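Local coordinates for protein MmeI (Methylophilus methylotrophus, PDB 5HR4) that is a restriction-modification enzyme that binds DNA and probably methylates adenine in it at N6, using S-adenosyl-L-methionine as the methyl donor, at residues P638-G643 against Y776-A781; T744-I749 against V769-A774; I762-R767 against L784-L789. All coordinates share one frame; numbering follows the deposited sequence.

Interaction 1 (P638-G643 against Y776-A781); sequences PSMRYG and YHIPSA. With nucleotides of chain B.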
loop_
_atom_site.group_PDB
_atom_site.type_symbol
_atom_site.label_atom_id
_atom_site.label_comp_id
_atom_site.label_asym_id
_atom_site.label_seq_id
_atom_site.Cartn_x
_atom_site.Cartn_y
_atom_site.Cartn_z
ATOM N N PRO A 638 17.589 -30.966 -10.688
ATOM C CA PRO A 638 16.432 -31.444 -11.458
ATOM C C PRO A 638 15.375 -30.360 -11.575
ATOM O O PRO A 638 15.128 -29.621 -10.620
ATOM C CB PRO A 638 15.912 -32.623 -10.624
ATOM C CG PRO A 638 16.948 -32.842 -9.524
ATOM C CD PRO A 638 17.599 -31.520 -9.326
ATOM N N SER A 639 14.731 -30.285 -12.744
ATOM C CA SER A 639 13.702 -29.277 -12.975
ATOM C C SER A 639 12.572 -29.396 -11.957
ATOM O O SER A 639 12.270 -30.478 -11.450
ATOM C CB SER A 639 13.128 -29.414 -14.381
ATOM O OG SER A 639 14.158 -29.377 -15.341
ATOM N N MET A 640 11.949 -28.260 -11.659
ATOM C CA MET A 640 10.810 -28.177 -10.756
ATOM C C MET A 640 9.551 -27.816 -11.542
ATOM O O MET A 640 9.611 -27.134 -12.570
ATOM C CB MET A 640 11.060 -27.140 -9.652
ATOM C CG MET A 640 9.907 -26.942 -8.681
ATOM S SD MET A 640 10.347 -25.844 -7.332
ATOM C CE MET A 640 11.583 -26.845 -6.504
ATOM N N ARG A 641 8.404 -28.263 -11.035
ATOM C CA ARG A 641 7.145 -28.155 -11.746
ATOM C C ARG A 641 6.072 -27.527 -10.864
ATOM O O ARG A 641 6.116 -27.615 -9.634
ATOM C CB ARG A 641 6.698 -29.533 -12.233
ATOM C CG ARG A 641 7.737 -30.209 -13.099
ATOM C CD ARG A 641 7.519 -29.859 -14.549
ATOM N NE ARG A 641 6.275 -30.482 -14.984
ATOM C CZ ARG A 641 5.674 -30.261 -16.142
ATOM N NH1 ARG A 641 6.193 -29.418 -17.022
ATOM N NH2 ARG A 641 4.548 -30.895 -16.406
ATOM N N TYR A 642 5.096 -26.903 -11.526
ATOM C CA TYR A 642 3.972 -26.231 -10.886
ATOM C C TYR A 642 2.816 -27.215 -10.713
ATOM O O TYR A 642 2.517 -28.003 -11.618
ATOM C CB TYR A 642 3.551 -25.033 -11.752
ATOM C CG TYR A 642 2.563 -24.046 -11.146
ATOM C CD1 TYR A 642 2.821 -23.443 -9.926
ATOM C CD2 TYR A 642 1.398 -23.683 -11.818
ATOM C CE1 TYR A 642 1.944 -22.533 -9.369
ATOM C CE2 TYR A 642 0.507 -22.776 -11.264
ATOM C CZ TYR A 642 0.789 -22.195 -10.039
ATOM O OH TYR A 642 -0.069 -21.269 -9.452
ATOM N N GLY A 643 2.163 -27.167 -9.554
ATOM C CA GLY A 643 1.047 -28.060 -9.286
ATOM C C GLY A 643 -0.119 -27.849 -10.250
ATOM O O GLY A 643 -0.218 -26.842 -10.958
ATOM N N TYR A 776 4.552 -26.517 -5.361
ATOM C CA TYR A 776 5.459 -26.909 -6.433
ATOM C C TYR A 776 5.913 -28.332 -6.151
ATOM O O TYR A 776 5.662 -28.867 -5.070
ATOM C CB TYR A 776 6.670 -25.959 -6.528
ATOM C CG TYR A 776 6.329 -24.617 -7.123
ATOM C CD1 TYR A 776 5.635 -23.668 -6.382
ATOM C CD2 TYR A 776 6.665 -24.308 -8.442
ATOM C CE1 TYR A 776 5.296 -22.441 -6.924
ATOM C CE2 TYR A 776 6.336 -23.079 -8.995
ATOM C CZ TYR A 776 5.653 -22.145 -8.227
ATOM O OH TYR A 776 5.322 -20.910 -8.760
ATOM N N HIS A 777 6.596 -28.951 -7.115
ATOM C CA HIS A 777 7.100 -30.298 -6.865
ATOM C C HIS A 777 8.209 -30.671 -7.842
ATOM O O HIS A 777 8.273 -30.168 -8.971
ATOM C CB HIS A 777 5.989 -31.338 -6.929
ATOM C CG HIS A 777 5.371 -31.482 -8.285
ATOM N ND1 HIS A 777 4.410 -30.612 -8.758
ATOM C CD2 HIS A 777 5.565 -32.402 -9.262
ATOM C CE1 HIS A 777 4.041 -30.991 -9.970
ATOM N NE2 HIS A 777 4.727 -32.071 -10.300
ATOM N N ILE A 778 9.084 -31.557 -7.371
ATOM C CA ILE A 778 10.192 -32.130 -8.128
ATOM C C ILE A 778 9.897 -33.617 -8.315
ATOM O O ILE A 778 9.950 -34.383 -7.339
ATOM C CB ILE A 778 11.533 -31.917 -7.414
ATOM C CG1 ILE A 778 11.824 -30.425 -7.249
ATOM C CG2 ILE A 778 12.668 -32.583 -8.184
ATOM C CD1 ILE A 778 13.224 -30.124 -6.742
ATOM N N PRO A 779 9.562 -34.071 -9.522
ATOM C CA PRO A 779 9.227 -35.489 -9.699
ATOM C C PRO A 779 10.447 -36.384 -9.538
ATOM O O PRO A 779 11.536 -36.089 -10.043
ATOM C CB PRO A 779 8.657 -35.552 -11.127
ATOM C CG PRO A 779 9.143 -34.327 -11.808
ATOM C CD PRO A 779 9.262 -33.278 -10.729
ATOM N N SER A 780 10.248 -37.480 -8.810
ATOM C CA SER A 780 11.277 -38.492 -8.566
ATOM C C SER A 780 12.531 -37.866 -7.939
ATOM O O SER A 780 13.640 -37.929 -8.478
ATOM C CB SER A 780 11.596 -39.258 -9.857
ATOM N N ALA A 781 12.341 -37.268 -6.763
ATOM C CA ALA A 781 13.399 -36.498 -6.118
ATOM C C ALA A 781 14.216 -37.395 -5.195
ATOM O O ALA A 781 13.671 -38.015 -4.272
ATOM C CB ALA A 781 12.824 -35.317 -5.337
ATOM P P DT B 3 6.174 -22.839 -14.552
ATOM O OP1 DT B 3 7.217 -21.835 -14.223
ATOM O OP2 DT B 3 6.644 -24.229 -14.707
ATOM O "O5'" DT B 3 4.949 -22.764 -13.499
ATOM C "C5'" DT B 3 4.753 -21.624 -12.622
ATOM C "C4'" DT B 3 4.551 -20.327 -13.383
ATOM O "O4'" DT B 3 3.383 -20.423 -14.259
ATOM C "C3'" DT B 3 4.294 -19.102 -12.493
ATOM O "O3'" DT B 3 4.904 -17.953 -13.063
ATOM C "C2'" DT B 3 2.770 -18.981 -12.561
ATOM C "C1'" DT B 3 2.559 -19.296 -14.024
ATOM N N1 DT B 3 1.170 -19.635 -14.376
ATOM C C2 DT B 3 0.296 -18.630 -14.723
ATOM O O2 DT B 3 0.602 -17.457 -14.733
ATOM N N3 DT B 3 -0.963 -19.052 -15.052
ATOM C C4 DT B 3 -1.426 -20.359 -15.092
ATOM O O4 DT B 3 -2.582 -20.639 -15.403
ATOM C C5 DT B 3 -0.458 -21.365 -14.730
ATOM C C7 DT B 3 -0.843 -22.811 -14.716
ATOM C C6 DT B 3 0.781 -20.958 -14.396
ATOM P P DA B 2 4.591 -26.890 -19.486
ATOM O OP1 DA B 2 5.957 -27.079 -20.026
ATOM O OP2 DA B 2 4.056 -27.903 -18.544
ATOM O "O5'" DA B 2 4.414 -25.463 -18.740
ATOM C "C5'" DA B 2 5.226 -24.327 -19.110
ATOM C "C4'" DA B 2 4.968 -23.114 -18.206
ATOM O "O4'" DA B 2 3.793 -22.379 -18.648
ATOM C "C3'" DA B 2 4.745 -23.399 -16.707
ATOM O "O3'" DA B 2 5.480 -22.439 -15.947
ATOM C "C2'" DA B 2 3.236 -23.178 -16.551
ATOM C "C1'" DA B 2 3.056 -22.015 -17.505
ATOM N N9 DA B 2 1.673 -21.711 -17.888
ATOM C C8 DA B 2 0.655 -22.590 -18.152
ATOM N N7 DA B 2 -0.474 -22.001 -18.478
ATOM C C5 DA B 2 -0.166 -20.641 -18.435
ATOM C C6 DA B 2 -0.926 -19.468 -18.680
ATOM N N6 DA B 2 -2.209 -19.476 -19.036
ATOM N N1 DA B 2 -0.308 -18.281 -18.543
ATOM C C2 DA B 2 0.972 -18.264 -18.185
ATOM N N3 DA B 2 1.782 -19.284 -17.933
ATOM C C4 DA B 2 1.145 -20.455 -18.076
ATOM P P DC B 4 6.412 -17.541 -12.722
ATOM O OP1 DC B 4 7.130 -17.241 -13.983
ATOM O OP2 DC B 4 6.967 -18.516 -11.752
ATOM O "O5'" DC B 4 6.237 -16.169 -11.975
ATOM C "C5'" DC B 4 6.321 -16.109 -10.555
ATOM C "C4'" DC B 4 5.505 -14.935 -10.093
ATOM O "O4'" DC B 4 4.150 -15.106 -10.566
ATOM C "C3'" DC B 4 5.441 -14.692 -8.596
ATOM O "O3'" DC B 4 5.716 -13.300 -8.362
ATOM C "C2'" DC B 4 3.998 -15.090 -8.219
ATOM C "C1'" DC B 4 3.229 -14.932 -9.522
ATOM N N1 DC B 4 2.122 -15.946 -9.734
ATOM C C2 DC B 4 1.012 -15.594 -10.513
ATOM O O2 DC B 4 0.950 -14.454 -10.985
ATOM N N3 DC B 4 0.032 -16.513 -10.728
ATOM C C4 DC B 4 0.139 -17.731 -10.209
ATOM N N4 DC B 4 -0.857 -18.585 -10.434
ATOM C C5 DC B 4 1.261 -18.118 -9.410
ATOM C C6 DC B 4 2.227 -17.206 -9.208
#
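Met640 lays its side chain across Tyr776 and Ile778, filling the hollow between them. The sulfur SD rests 3.8 Å from Tyr776 CB and oblique to that ring, a Met-aromatic contact, while the bend at the last torsion (chi3 -66°) turns the methyl CE back to within 3.7 Å of Ile778 CG1. Further along, Tyr642 brings the CD1 corner of its ring over one face of Tyr776, Tyr642 CD1 to Tyr776 CZ 3.5 Å; the ring planes are at 56° and the pair is oblique, neither stacked nor edge-to-face. Between these bumps the backbones pair as antiparallel strands: Arg641 and His777 form a hydrogen-bonded pair, Arg641 N to His777 O 2.8 Å and His777 N to Arg641 O 2.9 Å. The pairing adds strand 641-642 as an outermost strand of a four-stranded antiparallel sheet in the target recognition domain. On the sheet face of Arg641 and His777, Arg641 CB sits over the imidazole in a CH-pi contact, 4.0 Å from the His777 ring centroid. The rest of Arg641 folds away at chi2 and chi3 toward the DNA backbone, where NH1 makes a weak hydrogen bond to OP2 of DA2 of chain B. The Tyr642 ring takes C5' of DT3 of chain B over one face, and its OH accepts a nearly straight hydrogen bond (160°) from N4 of DC4 of chain B at 3.0 Å.

Interaction 2 (T744-I749 against V769-A774); sequences TDYLLI and VISSNA. With nucleotides of chain C.
Tyr746 reaches across to the backbone of Val769 and donates its hydroxyl proton to the carbonyl, Tyr746 OH to Val769 O 2.8 Å. The oxygen lies at the edge of the phenol ring, near its plane, but the hydroxyl stands well above the carbonyl plane, 51° out of it. Carbon atoms flank this bond: Val769 CG2 lies 3.4 Å and Ser771 CB 3.5 Å from Tyr746 OH. Beyond them Leu748 CD1 touches Ser771 CB more loosely, at 4.2 Å. The phenol projects toward Val769 because CG stands between the backbone N and the carbonyl carbon (chi1 56°). In the next shell, His777 meets the Tyr746 ring, and Gln741 NE2 gives Val769 O a second hydrogen bond. The contact joins two sheets of the target recognition domain: strand 746-750 belongs to an antiparallel one, strand 770-771 is an outermost strand of a mixed one. Past that strand the chain closes an ST turn, Ser772 OG accepting from Ala774 N at 3.1 Å, and within it Asn773 ND2 donates to N7 of DG9 of chain C at 3.1 Å, on the major-groove edge of the base. Ala774 CB packs near the phosphate of DT7 of chain C. Two donors thus satisfy the buried carbonyl of Val769, and the sheets meet here through the side-chain bond of Tyr746 to a main-chain carbonyl, with no backbone pairing between the two segments.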
loop_
_atom_site.group_PDB
_atom_site.type_symbol
_atom_site.label_atom_id
_atom_site.label_comp_id
_atom_site.label_asym_id
_atom_site.label_seq_id
_atom_site.Cartn_x
_atom_site.Cartn_y
_atom_site.Cartn_z
ATOM N N THR A 744 6.002 -40.573 -11.296
ATOM C CA THR A 744 6.754 -41.031 -10.136
ATOM C C THR A 744 6.334 -40.253 -8.893
ATOM O O THR A 744 5.769 -39.163 -8.989
ATOM C CB THR A 744 8.254 -40.865 -10.379
ATOM N N ASP A 745 6.619 -40.824 -7.717
ATOM C CA ASP A 745 6.491 -40.110 -6.439
ATOM C C ASP A 745 7.290 -38.810 -6.466
ATOM O O ASP A 745 8.256 -38.701 -7.228
ATOM C CB ASP A 745 6.973 -40.979 -5.273
ATOM C CG ASP A 745 6.228 -42.291 -5.176
ATOM O OD1 ASP A 745 5.498 -42.625 -6.130
ATOM O OD2 ASP A 745 6.385 -43.003 -4.155
ATOM N N TYR A 746 6.925 -37.814 -5.655
ATOM C CA TYR A 746 7.540 -36.498 -5.834
ATOM C C TYR A 746 7.688 -35.745 -4.510
ATOM O O TYR A 746 7.012 -36.029 -3.515
ATOM C CB TYR A 746 6.735 -35.653 -6.834
ATOM C CG TYR A 746 5.281 -35.499 -6.451
ATOM C CD1 TYR A 746 4.865 -34.419 -5.697
ATOM C CD2 TYR A 746 4.325 -36.428 -6.846
ATOM C CE1 TYR A 746 3.543 -34.258 -5.335
ATOM C CE2 TYR A 746 2.994 -36.284 -6.485
ATOM C CZ TYR A 746 2.608 -35.191 -5.724
ATOM O OH TYR A 746 1.289 -34.993 -5.354
ATOM N N LEU A 747 8.567 -34.746 -4.528
ATOM C CA LEU A 747 8.815 -33.883 -3.379
ATOM C C LEU A 747 8.000 -32.604 -3.526
ATOM O O LEU A 747 8.173 -31.874 -4.500
ATOM C CB LEU A 747 10.303 -33.564 -3.272
ATOM C CG LEU A 747 10.748 -32.519 -2.258
ATOM C CD1 LEU A 747 10.523 -33.032 -0.853
ATOM C CD2 LEU A 747 12.215 -32.176 -2.490
ATOM N N LEU A 748 7.130 -32.336 -2.555
ATOM C CA LEU A 748 6.193 -31.219 -2.592
ATOM C C LEU A 748 6.706 -30.040 -1.772
ATOM O O LEU A 748 7.112 -30.217 -0.617
ATOM C CB LEU A 748 4.839 -31.671 -2.047
ATOM C CG LEU A 748 3.636 -30.746 -2.244
ATOM C CD1 LEU A 748 2.368 -31.568 -2.126
ATOM C CD2 LEU A 748 3.620 -29.615 -1.221
ATOM N N ILE A 749 6.630 -28.837 -2.340
ATOM C CA ILE A 749 6.982 -27.595 -1.657
ATOM C C ILE A 749 5.750 -26.698 -1.621
ATOM O O ILE A 749 5.244 -26.308 -2.675
ATOM C CB ILE A 749 8.139 -26.849 -2.343
ATOM C CG1 ILE A 749 9.349 -27.765 -2.576
ATOM C CG2 ILE A 749 8.507 -25.618 -1.524
ATOM C CD1 ILE A 749 9.298 -28.579 -3.879
ATOM N N VAL A 769 -1.497 -39.089 -5.320
ATOM C CA VAL A 769 -2.178 -37.916 -4.792
ATOM C C VAL A 769 -1.933 -36.758 -5.746
ATOM O O VAL A 769 -0.821 -36.570 -6.253
ATOM C CB VAL A 769 -1.723 -37.591 -3.352
ATOM C CG1 VAL A 769 -0.785 -38.676 -2.805
ATOM C CG2 VAL A 769 -1.141 -36.177 -3.272
ATOM N N ILE A 770 -2.986 -36.012 -6.030
ATOM C CA ILE A 770 -2.932 -34.916 -6.982
ATOM C C ILE A 770 -2.554 -33.655 -6.212
ATOM O O ILE A 770 -3.219 -33.311 -5.230
ATOM C CB ILE A 770 -4.285 -34.757 -7.693
ATOM C CG1 ILE A 770 -4.649 -36.048 -8.448
ATOM C CG2 ILE A 770 -4.285 -33.548 -8.606
ATOM C CD1 ILE A 770 -3.698 -36.414 -9.613
ATOM N N SER A 771 -1.483 -32.976 -6.636
ATOM C CA SER A 771 -1.032 -31.749 -5.971
ATOM C C SER A 771 -1.604 -30.514 -6.662
ATOM O O SER A 771 -1.556 -30.406 -7.892
ATOM C CB SER A 771 0.496 -31.665 -5.937
ATOM O OG SER A 771 1.068 -32.040 -7.181
ATOM N N SER A 772 -2.139 -29.586 -5.867
ATOM C CA SER A 772 -2.807 -28.384 -6.360
ATOM C C SER A 772 -1.781 -27.326 -6.774
ATOM O O SER A 772 -0.583 -27.438 -6.486
ATOM C CB SER A 772 -3.771 -27.859 -5.287
ATOM O OG SER A 772 -3.689 -26.468 -5.071
ATOM N N ASN A 773 -2.252 -26.281 -7.480
ATOM C CA ASN A 773 -1.300 -25.255 -7.919
ATOM C C ASN A 773 -0.800 -24.385 -6.771
ATOM O O ASN A 773 0.062 -23.530 -7.004
ATOM C CB ASN A 773 -1.865 -24.364 -9.055
ATOM C CG ASN A 773 -3.171 -23.640 -8.701
ATOM O OD1 ASN A 773 -4.152 -24.258 -8.296
ATOM N ND2 ASN A 773 -3.190 -22.325 -8.896
ATOM N N ALA A 774 -1.290 -24.592 -5.548
ATOM C CA ALA A 774 -0.757 -23.971 -4.343
ATOM C C ALA A 774 0.519 -24.622 -3.869
ATOM O O ALA A 774 0.877 -24.455 -2.704
ATOM C CB ALA A 774 -1.790 -24.015 -3.212
ATOM P P DG C 9 -11.050 -21.681 -8.733
ATOM O OP1 DG C 9 -12.522 -21.696 -8.722
ATOM O OP2 DG C 9 -10.185 -22.858 -8.972
ATOM O "O5'" DG C 9 -10.555 -20.532 -9.718
ATOM C "C5'" DG C 9 -11.246 -19.328 -9.758
ATOM C "C4'" DG C 9 -10.414 -18.274 -10.435
ATOM O "O4'" DG C 9 -9.116 -18.161 -9.785
ATOM C "C3'" DG C 9 -10.094 -18.546 -11.898
ATOM O "O3'" DG C 9 -9.988 -17.311 -12.538
ATOM C "C2'" DG C 9 -8.731 -19.202 -11.806
ATOM C "C1'" DG C 9 -8.127 -18.284 -10.775
ATOM N N9 DG C 9 -6.910 -18.780 -10.183
ATOM C C8 DG C 9 -6.550 -20.092 -9.949
ATOM N N7 DG C 9 -5.373 -20.210 -9.430
ATOM C C5 DG C 9 -4.932 -18.885 -9.299
ATOM C C6 DG C 9 -3.726 -18.353 -8.781
ATOM O O6 DG C 9 -2.755 -18.960 -8.320
ATOM N N1 DG C 9 -3.707 -16.964 -8.857
ATOM C C2 DG C 9 -4.730 -16.189 -9.345
ATOM N N2 DG C 9 -4.555 -14.868 -9.331
ATOM N N3 DG C 9 -5.842 -16.672 -9.817
ATOM C C4 DG C 9 -5.878 -18.015 -9.763
ATOM P P DT C 7 -2.975 -22.705 0.093
ATOM O OP1 DT C 7 -2.916 -24.173 -0.061
ATOM O OP2 DT C 7 -1.971 -21.868 -0.600
ATOM O "O5'" DT C 7 -4.424 -22.235 -0.306
ATOM C "C5'" DT C 7 -5.494 -22.618 0.542
ATOM C "C4'" DT C 7 -6.835 -22.364 -0.122
ATOM O "O4'" DT C 7 -7.029 -20.938 -0.273
ATOM C "C3'" DT C 7 -7.014 -22.940 -1.532
ATOM O "O3'" DT C 7 -8.386 -23.150 -1.732
ATOM C "C2'" DT C 7 -6.507 -21.788 -2.382
ATOM C "C1'" DT C 7 -7.147 -20.624 -1.642
ATOM N N1 DT C 7 -6.484 -19.351 -1.841
ATOM C C2 DT C 7 -7.209 -18.290 -2.334
ATOM O O2 DT C 7 -8.383 -18.375 -2.642
ATOM N N3 DT C 7 -6.505 -17.123 -2.452
ATOM C C4 DT C 7 -5.180 -16.920 -2.118
ATOM O O4 DT C 7 -4.629 -15.835 -2.259
ATOM C C5 DT C 7 -4.487 -18.077 -1.587
ATOM C C7 DT C 7 -3.053 -17.982 -1.194
ATOM C C6 DT C 7 -5.167 -19.222 -1.471
#

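Interaction 3 (I762-R767 against L784-L789); sequences IGFVDR and LIFGLL
Ile762 and Phe786 make the dense half of this contact, with Leu789 one helical turn further on. The isoleucine splits its work between two atoms: CG1 lies 3.8 Å from Phe786 CE1, and CD1 extends past the ring to Leu789 CB, the two aliphatic side chains crossing at about a right angle. CG1 can face the helix because it stands between the backbone N and the carbonyl carbon (chi1 62°). Phe786 comes to the strand with its CE1 corner: Ile762 O lies at the ring edge, near its plane, 3.7 Å from CE1, and Gly763 CA is 4.2 Å from the same atom. The same carbonyl oxygen accepts a hydrogen bond from Arg844 NH1.

Phe764, partly exposed, adds a smaller contact. Its ring leans in with CE2 3.8 Å from Phe786 CB, but the ring centroids are 5.6 Å apart with planes at 32°, so the two rings neither stack nor meet edge to face. From Val765 onward the chain draws away from the helix, and Asp766 and Arg767 lie at the exposed end. No hydrogen bond spans the two segments, and the side-chain contacts are apolar. With the Phe786 ring cut back to an alanine, a gap is likely to open beside Ile762 CG1, Gly763 CA and Leu841, while Phe764 would lose only its contact with the ring carbons.

Helix 783-790 lies across one face of the antiparallel sheet, of which strand 763-765 is an outermost member. Leu747 of the adjoining strand 746-750 touches both Phe786 and Leu789, and helix 827-845 meets Phe786 through Leu841 and Arg844.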
loop_
_atom_site.group_PDB
_atom_site.type_symbol
_atom_site.label_atom_id
_atom_site.label_comp_id
_atom_site.label_asym_id
_atom_site.label_seq_id
_atom_site.Cartn_x
_atom_site.Cartn_y
_atom_site.Cartn_z
ATOM N N ILE A 762 8.566 -29.014 3.749
ATOM C CA ILE A 762 8.449 -29.748 2.500
ATOM C C ILE A 762 8.443 -31.253 2.806
ATOM O O ILE A 762 8.747 -31.680 3.913
ATOM C CB ILE A 762 9.588 -29.375 1.541
ATOM C CG1 ILE A 762 10.925 -29.758 2.151
ATOM C CG2 ILE A 762 9.589 -27.878 1.288
ATOM C CD1 ILE A 762 12.060 -29.331 1.300
ATOM N N GLY A 763 8.071 -32.060 1.820
ATOM C CA GLY A 763 8.062 -33.490 2.098
ATOM C C GLY A 763 7.754 -34.310 0.864
ATOM O O GLY A 763 7.497 -33.775 -0.216
ATOM N N PHE A 764 7.780 -35.633 1.036
ATOM C CA PHE A 764 7.521 -36.552 -0.063
ATOM C C PHE A 764 6.071 -37.013 -0.068
ATOM O O PHE A 764 5.450 -37.204 0.982
ATOM C CB PHE A 764 8.431 -37.770 -0.001
ATOM C CG PHE A 764 9.850 -37.477 -0.356
ATOM C CD1 PHE A 764 10.244 -37.402 -1.680
ATOM C CD2 PHE A 764 10.804 -37.292 0.640
ATOM C CE1 PHE A 764 11.572 -37.143 -2.007
ATOM C CE2 PHE A 764 12.131 -37.033 0.324
ATOM C CZ PHE A 764 12.516 -36.956 -0.994
ATOM N N VAL A 765 5.539 -37.193 -1.279
ATOM C CA VAL A 765 4.134 -37.500 -1.498
ATOM C C VAL A 765 4.009 -38.607 -2.541
ATOM O O VAL A 765 4.794 -38.675 -3.495
ATOM C CB VAL A 765 3.360 -36.237 -1.946
ATOM C CG1 VAL A 765 1.882 -36.474 -1.873
ATOM C CG2 VAL A 765 3.732 -35.052 -1.092
ATOM N N ASP A 766 3.001 -39.470 -2.358
ATOM C CA ASP A 766 2.759 -40.582 -3.280
ATOM C C ASP A 766 2.275 -40.092 -4.646
ATOM O O ASP A 766 1.524 -39.119 -4.757
ATOM C CB ASP A 766 1.724 -41.556 -2.701
ATOM C CG ASP A 766 1.464 -42.756 -3.626
ATOM O OD1 ASP A 766 0.579 -42.654 -4.517
ATOM O OD2 ASP A 766 2.143 -43.802 -3.468
ATOM N N ARG A 767 2.694 -40.809 -5.698
ATOM C CA ARG A 767 2.380 -40.420 -7.072
ATOM C C ARG A 767 0.883 -40.391 -7.348
ATOM O O ARG A 767 0.463 -39.775 -8.334
ATOM C CB ARG A 767 3.065 -41.372 -8.062
ATOM C CG ARG A 767 2.640 -42.834 -7.919
ATOM C CD ARG A 767 3.369 -43.694 -8.919
ATOM N NE ARG A 767 2.786 -45.025 -9.050
ATOM C CZ ARG A 767 1.896 -45.356 -9.979
ATOM N NH1 ARG A 767 1.488 -44.441 -10.855
ATOM N NH2 ARG A 767 1.416 -46.599 -10.033
ATOM N N LEU A 784 18.923 -36.439 -1.476
ATOM C CA LEU A 784 19.859 -35.327 -1.428
ATOM C C LEU A 784 19.148 -33.997 -1.648
ATOM O O LEU A 784 19.363 -33.031 -0.901
ATOM C CB LEU A 784 20.952 -35.542 -2.473
ATOM C CG LEU A 784 21.791 -34.327 -2.873
ATOM C CD1 LEU A 784 22.740 -33.932 -1.756
ATOM C CD2 LEU A 784 22.548 -34.616 -4.164
ATOM N N ILE A 785 18.285 -33.930 -2.671
ATOM C CA ILE A 785 17.623 -32.668 -2.999
ATOM C C ILE A 785 16.689 -32.239 -1.873
ATOM O O ILE A 785 16.556 -31.042 -1.588
ATOM C CB ILE A 785 16.863 -32.788 -4.322
ATOM N N PHE A 786 16.045 -33.208 -1.209
ATOM C CA PHE A 786 15.265 -32.888 -0.018
ATOM C C PHE A 786 16.141 -32.281 1.074
ATOM O O PHE A 786 15.671 -31.456 1.870
ATOM C CB PHE A 786 14.567 -34.138 0.523
ATOM C CG PHE A 786 13.940 -33.926 1.864
ATOM C CD1 PHE A 786 12.657 -33.424 1.965
ATOM C CD2 PHE A 786 14.652 -34.171 3.028
ATOM C CE1 PHE A 786 12.071 -33.204 3.200
ATOM C CE2 PHE A 786 14.079 -33.944 4.269
ATOM C CZ PHE A 786 12.782 -33.458 4.351
ATOM N N GLY A 787 17.397 -32.709 1.164
ATOM C CA GLY A 787 18.300 -32.061 2.088
ATOM C C GLY A 787 18.566 -30.634 1.670
ATOM O O GLY A 787 18.545 -29.719 2.497
ATOM N N LEU A 788 18.775 -30.425 0.373
ATOM C CA LEU A 788 19.151 -29.104 -0.106
ATOM C C LEU A 788 18.047 -28.091 0.160
ATOM O O LEU A 788 18.304 -27.000 0.679
ATOM C CB LEU A 788 19.491 -29.169 -1.588
ATOM C CG LEU A 788 20.222 -27.930 -2.077
ATOM C CD1 LEU A 788 21.502 -27.731 -1.270
ATOM C CD2 LEU A 788 20.517 -28.078 -3.556
ATOM N N LEU A 789 16.802 -28.442 -0.166
ATOM C CA LEU A 789 15.680 -27.532 0.052
ATOM C C LEU A 789 15.280 -27.425 1.514
ATOM O O LEU A 789 14.520 -26.522 1.869
ATOM C CB LEU A 789 14.471 -27.982 -0.761
ATOM C CG LEU A 789 14.743 -28.318 -2.215
ATOM C CD1 LEU A 789 13.423 -28.564 -2.907
ATOM C CD2 LEU A 789 15.526 -27.197 -2.888
#

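How the interactions relate
All three contacts are largely buried and share one antiparallel sheet of the target recognition domain, in the order 641-642, 775-779, 746-750, 763-765. Interaction 1 pairs one outermost strand with its neighbour by backbone hydrogen bonds, interaction 2 ties an inner strand to a second sheet by a side-chain bond, and interaction 3 lays a helix on the sheet mainly by apolar side-chain contacts. Backbone bonds between Tyr776 and Ile749 and between Leu748 and Gly763 link them. Interaction 1 meets nucleotides of chain B and interaction 2 nucleotides of chain C, and Tyr642 CE1 packs on Asn773 O; interaction 3 stays about 11 Å from the nucleic acid at its nearest atom.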